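Local coordinates for protein type IV pilin structural subunit (Pseudomonas aeruginosa, PDB 3JYZ) that probably serves as the repeating subunit that assembles into type IV pili, the surface filaments used for attachment and twitching motility, at residues 91-96 / 133-138; 58-63 / 70-75. All blocks are in the same frame, centred on the assembly; numbering follows the deposited sequence.

Interaction 1 of 2, residues 91-96 / 133-138; sequences SPYIND and TGMAAG
Tyr93 lays the hydroxyl end of its ring against Met135, a selenomethionine here, whose CG comes in at the ring edge, close to the ring plane, and lies 3.5 Å from Tyr93 OH. The two side chains cross at about a right angle. Bends at chi2 and chi3 bring the selenium near the hydroxyl, SE 3.7 Å from Tyr93 OH, while the terminal methyl leads away. The same hydroxyl donates to the carbonyl of Thr133, OH to O 2.8 Å, arriving above the carbonyl plane (47° out of it). Gly134 follows in a left-handed backbone conformation that bends the chain between the accepting carbonyl and Met135. Two residues back along strand 87-95 and on the same face, Ser91 rests its OG 3.9 Å from Met135 CG. A water links this OG (2.7 Å from the water oxygen) to the backbone N of Ala136, which donates to it. Beside the contact the Phe132 ring meets that of Tyr93 at an intermediate tilt, and Ala136 O accepts from Thr120 OG1. Segment 133-138 belongs to the C-terminal region closed by the Cys119-Cys149 disulfide, the D-region of type IV pilins, here laid over the sheet. Against 91-96, it is held by backbone polar atoms at two points, one direct and one through water, with the Met135 side chain filling in between.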
ATOM      1  N   SER A  91       1.505   1.818   3.716  1.00  8.35           N
ATOM      2  CA  SER A  91       2.738   2.384   4.262  1.00  8.63           C
ATOM      3  C   SER A  91       3.380   1.384   5.220  1.00  9.18           C
ATOM      4  O   SER A  91       2.741   0.951   6.181  1.00  8.86           O
ATOM      5  CB  SER A  91       2.424   3.688   5.001  1.00  8.97           C
ATOM      6  OG  SER A  91       1.830   4.646   4.133  1.00 10.06           O
ATOM      7  N   PRO A  92       4.637   0.996   4.956  1.00  8.80           N
ATOM      8  CA  PRO A  92       5.317  -0.014   5.784  1.00  8.89           C
ATOM      9  C   PRO A  92       6.146   0.555   6.941  1.00  9.03           C
ATOM     10  O   PRO A  92       6.728   1.640   6.840  1.00  8.73           O
ATOM     11  CB  PRO A  92       6.252  -0.714   4.793  1.00  8.18           C
ATOM     12  CG  PRO A  92       6.533   0.320   3.737  1.00  9.33           C
ATOM     13  CD  PRO A  92       5.400   1.333   3.740  1.00  9.44           C
ATOM     14  N   TYR A  93       6.198  -0.209   8.032  1.00  8.75           N
ATOM     15  CA  TYR A  93       6.955   0.151   9.229  1.00  8.49           C
ATOM     16  C   TYR A  93       7.688  -1.070   9.742  1.00  9.84           C
ATOM     17  O   TYR A  93       7.232  -2.188   9.574  1.00 11.34           O
ATOM     18  CB  TYR A  93       6.011   0.651  10.329  1.00  9.28           C
ATOM     19  CG  TYR A  93       5.269   1.893   9.924  1.00  8.68           C
ATOM     20  CD1 TYR A  93       4.169   1.822   9.072  1.00  9.67           C
ATOM     21  CD2 TYR A  93       5.684   3.145  10.361  1.00 10.01           C
ATOM     22  CE1 TYR A  93       3.505   2.964   8.678  1.00 10.34           C
ATOM     23  CE2 TYR A  93       5.017   4.298   9.969  1.00 10.58           C
ATOM     24  CZ  TYR A  93       3.925   4.198   9.125  1.00 10.92           C
ATOM     25  OH  TYR A  93       3.248   5.343   8.731  1.00 12.40           O
ATOM     26  N   ILE A  94       8.837  -0.859  10.368  1.00  9.84           N
ATOM     27  CA  ILE A  94       9.481  -1.948  11.080  1.00 11.92           C
ATOM     28  C   ILE A  94       9.171  -1.835  12.558  1.00 12.82           C
ATOM     29  O   ILE A  94       9.288  -0.762  13.151  1.00 13.31           O
ATOM     30  CB  ILE A  94      11.003  -1.996  10.834  1.00 13.94           C
ATOM     31  CG1 ILE A  94      11.274  -2.654   9.482  1.00 15.19           C
ATOM     32  CG2 ILE A  94      11.698  -2.793  11.939  1.00 15.02           C
ATOM     33  CD1 ILE A  94      12.678  -2.524   8.995  1.00 17.13           C
ATOM     34  N   ASN A  95       8.729  -2.959  13.114  1.00 13.33           N
ATOM     35  CA  ASN A  95       8.402  -3.112  14.520  1.00 14.06           C
ATOM     36  C   ASN A  95       9.525  -3.879  15.206  1.00 16.15           C
ATOM     37  O   ASN A  95       9.768  -5.044  14.889  1.00 16.18           O
ATOM     38  CB  ASN A  95       7.099  -3.908  14.625  1.00 14.50           C
ATOM     39  CG  ASN A  95       6.817  -4.390  16.029  1.00 15.50           C
ATOM     40  OD1 ASN A  95       7.264  -3.791  16.999  1.00 15.93           O
ATOM     41  ND2 ASN A  95       6.061  -5.480  16.140  1.00 16.61           N
ATOM     42  N   ASP A  96      10.215  -3.222  16.131  1.00 18.02           N
ATOM     43  CA  ASP A  96      11.325  -3.850  16.847  1.00 19.48           C
ATOM     44  C   ASP A  96      10.883  -4.538  18.140  1.00 20.17           C
ATOM     45  O   ASP A  96      11.714  -4.970  18.938  1.00 21.50           O
ATOM     46  CB  ASP A  96      12.431  -2.825  17.133  1.00 20.90           C
ATOM     47  CG  ASP A  96      12.039  -1.805  18.197  1.00 21.95           C
ATOM     48  OD1 ASP A  96      10.878  -1.810  18.650  1.00 20.90           O
ATOM     49  OD2 ASP A  96      12.906  -0.994  18.593  1.00 23.83           O
ATOM     50  N   THR A 133       1.368   6.275  12.632  1.00 13.28           N
ATOM     51  CA  THR A 133       1.435   7.700  12.385  1.00 15.31           C
ATOM     52  C   THR A 133       2.258   7.993  11.119  1.00 14.69           C
ATOM     53  O   THR A 133       3.152   7.233  10.771  1.00 13.96           O
ATOM     54  CB  THR A 133       2.037   8.394  13.631  1.00 18.59           C
ATOM     55  OG1 THR A 133       3.340   7.870  13.894  1.00 21.02           O
ATOM     56  CG2 THR A 133       1.137   8.239  14.829  1.00 18.62           C
ATOM     57  N   GLY A 134       1.944   9.030  10.556  1.00 14.41           N
ATOM     58  CA  GLY A 134       2.739   9.551   9.451  1.00 15.03           C
ATOM     59  C   GLY A 134       2.349   9.166   8.027  1.00 15.26           C
ATOM     60  O   GLY A 134       3.021   9.572   7.073  1.00 16.94           O
HETATM   61  N   MSE A 135       1.272   8.404   7.863  1.00 14.26           N
HETATM   62  CA  MSE A 135       0.886   7.911   6.535  1.00 14.51           C
HETATM   63  C   MSE A 135       0.376   9.007   5.627  1.00 13.38           C
HETATM   64  O   MSE A 135      -0.384   9.868   6.056  1.00 13.72           O
HETATM   65  CB  MSE A 135      -0.245   6.880   6.631  1.00 16.74           C
HETATM   66  CG  MSE A 135       0.044   5.683   7.480  1.00 17.85           C
HETATM   67 SE   MSE A 135      -0.354   6.064   9.355  1.00 19.57          SE
HETATM   68  CE  MSE A 135      -2.268   6.430   9.224  1.00 19.33           C
ATOM     69  N   ALA A 136       0.753   8.942   4.355  1.00 12.95           N
ATOM     70  CA  ALA A 136       0.101   9.766   3.344  1.00 12.64           C
ATOM     71  C   ALA A 136      -1.361   9.346   3.203  1.00 12.51           C
ATOM     72  O   ALA A 136      -1.740   8.230   3.561  1.00 13.17           O
ATOM     73  CB  ALA A 136       0.812   9.641   2.014  1.00 13.41           C
ATOM     74  N   ALA A 137      -2.182  10.238   2.665  1.00 12.07           N
ATOM     75  CA  ALA A 137      -3.592   9.930   2.491  1.00 12.18           C
ATOM     76  C   ALA A 137      -3.867   9.346   1.112  1.00 12.14           C
ATOM     77  O   ALA A 137      -3.294   9.779   0.117  1.00 13.25           O
ATOM     78  CB  ALA A 137      -4.435  11.175   2.710  1.00 12.72           C
ATOM     79  N   GLY A 138      -4.744   8.350   1.060  1.00 10.32           N
ATOM     80  CA  GLY A 138      -5.281   7.880  -0.202  1.00  9.76           C
ATOM     81  C   GLY A 138      -6.485   8.722  -0.601  1.00 10.61           C
ATOM     82  O   GLY A 138      -6.701   9.811  -0.049  1.00 12.17           O
TER
HETATM   83  O   HOH W   1       2.843   7.123   3.535  1.00 13.43           O

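Interaction 2 of 2, residues 58-63 / 70-75; sequences TSVLMD and ITITYV
Thr73 O takes two backbone donors from the facing strand: Thr58 N at 2.7 Å, with a bent N-H...O angle of 135°, and Ser59 N by a weak bond of 3.3 Å. Two residues opposite one make a classic beta bulge. Beyond it the antiparallel pairing is regular: Ser59 O receives Thr73 N at 2.9 Å, and Leu61 and Thr71 exchange both N-H...O bonds. Water serves the Ser59, Thr71 and Thr73 face: one molecule donates to Thr71 O and binds Thr73 OG1 and Ser59 OG, the latter 2.7 Å from the water oxygen. A chi1 of 59° sets Ser59 OG between backbone N and carbonyl carbon, on the Thr73 side, where it meets both that water and Thr73 CB (3.5 Å from OG). A second water joins Thr71 OG1 to Leu61 O, the latter by a long bond. The other face is apolar, with Val60 CG1 3.6 Å from Ile70 CG2 and Met62 CG 4.0 Å from Ile70 CG1. It packs on helix 4-28, while Met62 also reaches helix 33-49, whose Trp43 NE1 donates to Val60 O. Outward backbone bonds join Val60 to Leu50, and Ile70 and Ile72 to Leu90 and Leu88 of strand 87-95, which continues the sheet.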
ATOM      1  N   THR A  58      -5.603  -0.447 -11.841  1.00 10.39           N
ATOM      2  CA  THR A  58      -4.739   0.140 -12.863  1.00 10.38           C
ATOM      3  C   THR A  58      -3.275  -0.166 -12.567  1.00  9.82           C
ATOM      4  O   THR A  58      -2.528  -0.588 -13.448  1.00 10.75           O
ATOM      5  CB  THR A  58      -4.932   1.661 -12.930  1.00 12.22           C
ATOM      6  OG1 THR A  58      -6.227   1.942 -13.473  1.00 14.75           O
ATOM      7  CG2 THR A  58      -3.869   2.324 -13.806  1.00 13.15           C
ATOM      8  N   SER A  59      -2.872   0.017 -11.315  1.00  8.96           N
ATOM      9  CA  SER A  59      -1.467  -0.100 -10.966  1.00  8.03           C
ATOM     10  C   SER A  59      -1.272  -0.282  -9.471  1.00  7.85           C
ATOM     11  O   SER A  59      -2.100   0.158  -8.668  1.00  8.25           O
ATOM     12  CB  SER A  59      -0.700   1.138 -11.447  1.00  9.08           C
ATOM     13  OG  SER A  59      -1.217   2.325 -10.864  1.00  9.82           O
ATOM     14  N   VAL A  60      -0.175  -0.945  -9.121  1.00  7.11           N
ATOM     15  CA  VAL A  60       0.256  -1.116  -7.739  1.00  7.03           C
ATOM     16  C   VAL A  60       1.728  -0.752  -7.775  1.00  7.15           C
ATOM     17  O   VAL A  60       2.551  -1.540  -8.238  1.00  8.80           O
ATOM     18  CB  VAL A  60       0.099  -2.579  -7.295  1.00  7.40           C
ATOM     19  CG1 VAL A  60       0.566  -2.757  -5.856  1.00  8.45           C
ATOM     20  CG2 VAL A  60      -1.360  -3.034  -7.461  1.00  8.44           C
ATOM     21  N   LEU A  61       2.058   0.455  -7.325  1.00  6.15           N
ATOM     22  CA  LEU A  61       3.414   0.968  -7.517  1.00  6.61           C
ATOM     23  C   LEU A  61       4.087   1.348  -6.208  1.00  7.30           C
ATOM     24  O   LEU A  61       3.478   1.978  -5.338  1.00  7.41           O
ATOM     25  CB  LEU A  61       3.399   2.174  -8.461  1.00  6.92           C
ATOM     26  CG  LEU A  61       3.144   1.824  -9.929  1.00  8.34           C
ATOM     27  CD1 LEU A  61       2.836   3.086 -10.723  1.00  9.89           C
ATOM     28  CD2 LEU A  61       4.323   1.071 -10.545  1.00  8.51           C
HETATM   29  N   MSE A  62       5.360   0.986  -6.086  1.00  8.01           N
HETATM   30  CA  MSE A  62       6.168   1.424  -4.956  1.00  8.34           C
HETATM   31  C   MSE A  62       6.742   2.807  -5.226  1.00  7.82           C
HETATM   32  O   MSE A  62       7.121   3.131  -6.349  1.00  8.64           O
HETATM   33  CB  MSE A  62       7.299   0.439  -4.696  1.00 10.08           C
HETATM   34  CG  MSE A  62       6.803  -0.901  -4.223  1.00 11.37           C
HETATM   35 SE   MSE A  62       8.232  -2.189  -3.943  1.00 15.66          SE
HETATM   36  CE  MSE A  62       9.215  -1.315  -2.528  1.00 17.37           C
ATOM     37  N   ASP A  63       6.790   3.626  -4.187  1.00  7.55           N
ATOM     38  CA  ASP A  63       7.266   4.995  -4.323  1.00  9.03           C
ATOM     39  C   ASP A  63       8.606   5.042  -5.059  1.00  8.50           C
ATOM     40  O   ASP A  63       9.526   4.297  -4.724  1.00  8.78           O
ATOM     41  CB  ASP A  63       7.393   5.593  -2.928  1.00 10.97           C
ATOM     42  CG  ASP A  63       7.806   7.036  -2.950  1.00 13.95           C
ATOM     43  OD1 ASP A  63       9.026   7.295  -3.007  1.00 15.23           O
ATOM     44  OD2 ASP A  63       6.916   7.907  -2.871  1.00 16.32           O
ATOM     45  N   ILE A  70       3.396   1.905  -0.979  1.00  7.75           N
ATOM     46  CA  ILE A  70       2.696   1.402  -2.156  1.00  7.74           C
ATOM     47  C   ILE A  70       1.418   2.190  -2.425  1.00  7.90           C
ATOM     48  O   ILE A  70       0.607   2.396  -1.528  1.00  8.69           O
ATOM     49  CB  ILE A  70       2.312  -0.084  -1.972  1.00  7.88           C
ATOM     50  CG1 ILE A  70       3.565  -0.959  -1.878  1.00  8.05           C
ATOM     51  CG2 ILE A  70       1.404  -0.563  -3.113  1.00  8.25           C
ATOM     52  CD1 ILE A  70       3.305  -2.395  -1.435  1.00  9.14           C
ATOM     53  N   THR A  71       1.234   2.624  -3.667  1.00  6.68           N
ATOM     54  CA  THR A  71      -0.024   3.240  -4.076  1.00  7.32           C
ATOM     55  C   THR A  71      -0.767   2.285  -4.990  1.00  7.81           C
ATOM     56  O   THR A  71      -0.223   1.838  -6.009  1.00  8.48           O
ATOM     57  CB  THR A  71       0.210   4.560  -4.828  1.00  7.92           C
ATOM     58  OG1 THR A  71       0.922   5.459  -3.975  1.00  9.23           O
ATOM     59  CG2 THR A  71      -1.116   5.191  -5.247  1.00  7.88           C
ATOM     60  N   ILE A  72      -1.998   1.955  -4.615  1.00  7.39           N
ATOM     61  CA  ILE A  72      -2.869   1.179  -5.482  1.00  7.15           C
ATOM     62  C   ILE A  72      -3.840   2.147  -6.140  1.00  7.61           C
ATOM     63  O   ILE A  72      -4.549   2.896  -5.451  1.00  7.87           O
ATOM     64  CB  ILE A  72      -3.683   0.166  -4.697  1.00  7.54           C
ATOM     65  CG1 ILE A  72      -2.768  -0.742  -3.879  1.00  8.85           C
ATOM     66  CG2 ILE A  72      -4.566  -0.646  -5.645  1.00  8.97           C
ATOM     67  CD1 ILE A  72      -3.546  -1.630  -2.913  1.00 10.28           C
ATOM     68  N   THR A  73      -3.852   2.141  -7.471  1.00  7.90           N
ATOM     69  CA  THR A  73      -4.763   2.969  -8.246  1.00  8.72           C
ATOM     70  C   THR A  73      -5.803   2.070  -8.893  1.00  9.19           C
ATOM     71  O   THR A  73      -5.465   1.114  -9.586  1.00  9.53           O
ATOM     72  CB  THR A  73      -3.993   3.755  -9.324  1.00 10.18           C
ATOM     73  OG1 THR A  73      -3.031   4.610  -8.693  1.00 10.51           O
ATOM     74  CG2 THR A  73      -4.958   4.594 -10.180  1.00 10.55           C
ATOM     75  N   TYR A  74      -7.077   2.370  -8.657  1.00  9.45           N
ATOM     76  CA  TYR A  74      -8.169   1.551  -9.172  1.00  9.70           C
ATOM     77  C   TYR A  74      -8.736   2.094 -10.474  1.00 11.97           C
ATOM     78  O   TYR A  74      -8.662   3.289 -10.724  1.00 13.43           O
ATOM     79  CB  TYR A  74      -9.281   1.486  -8.125  1.00 10.74           C
ATOM     80  CG  TYR A  74      -8.853   0.681  -6.935  1.00  9.87           C
ATOM     81  CD1 TYR A  74      -9.061  -0.682  -6.898  1.00 10.11           C
ATOM     82  CD2 TYR A  74      -8.192   1.279  -5.870  1.00 10.12           C
ATOM     83  CE1 TYR A  74      -8.654  -1.439  -5.821  1.00 10.06           C
ATOM     84  CE2 TYR A  74      -7.774   0.526  -4.781  1.00 10.35           C
ATOM     85  CZ  TYR A  74      -8.017  -0.830  -4.766  1.00  9.52           C
ATOM     86  OH  TYR A  74      -7.619  -1.619  -3.704  1.00  9.62           O
ATOM     87  N   VAL A  75      -9.288   1.205 -11.296  1.00 12.68           N
ATOM     88  CA  VAL A  75      -9.998   1.639 -12.496  1.00 14.20           C
ATOM     89  C   VAL A  75     -11.381   2.095 -12.036  1.00 16.04           C
ATOM     90  O   VAL A  75     -12.266   1.275 -11.777  1.00 15.89           O
ATOM     91  CB  VAL A  75     -10.099   0.520 -13.548  1.00 14.22           C
ATOM     92  CG1 VAL A  75     -10.596   1.097 -14.881  1.00 15.04           C
ATOM     93  CG2 VAL A  75      -8.735  -0.166 -13.735  1.00 13.65           C
TER
HETATM   94  O   HOH W   2      -0.604   3.312  -8.379  1.00  9.03           O
HETATM   95  O   HOH W   3       3.624   4.914  -3.881  1.00 13.34           O

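Interactions 1 and 2 meet through one antiparallel sheet, in which strand 70-74 of the hairpin in interaction 2 pairs with strand 87-95, the strand that carries 91-96. Their centres are 16 Å apart, on opposite sides of the chain's centre, and their nearest atoms about 5 Å, without touching. Val69, just before segment 70-75, packs against the side chains of Ser91 and Pro92 and bridges part of that gap. In sequence the hairpin closes before interaction 1 opens. Interaction 2 pairs the two hairpin strands, whose apolar face rests on helix 4-28, whereas interaction 1 fastens the disulfide-closed C-terminal region to the sheet; the two lie on different parts of it, one beside helix 4-28 and the other beside the D-region.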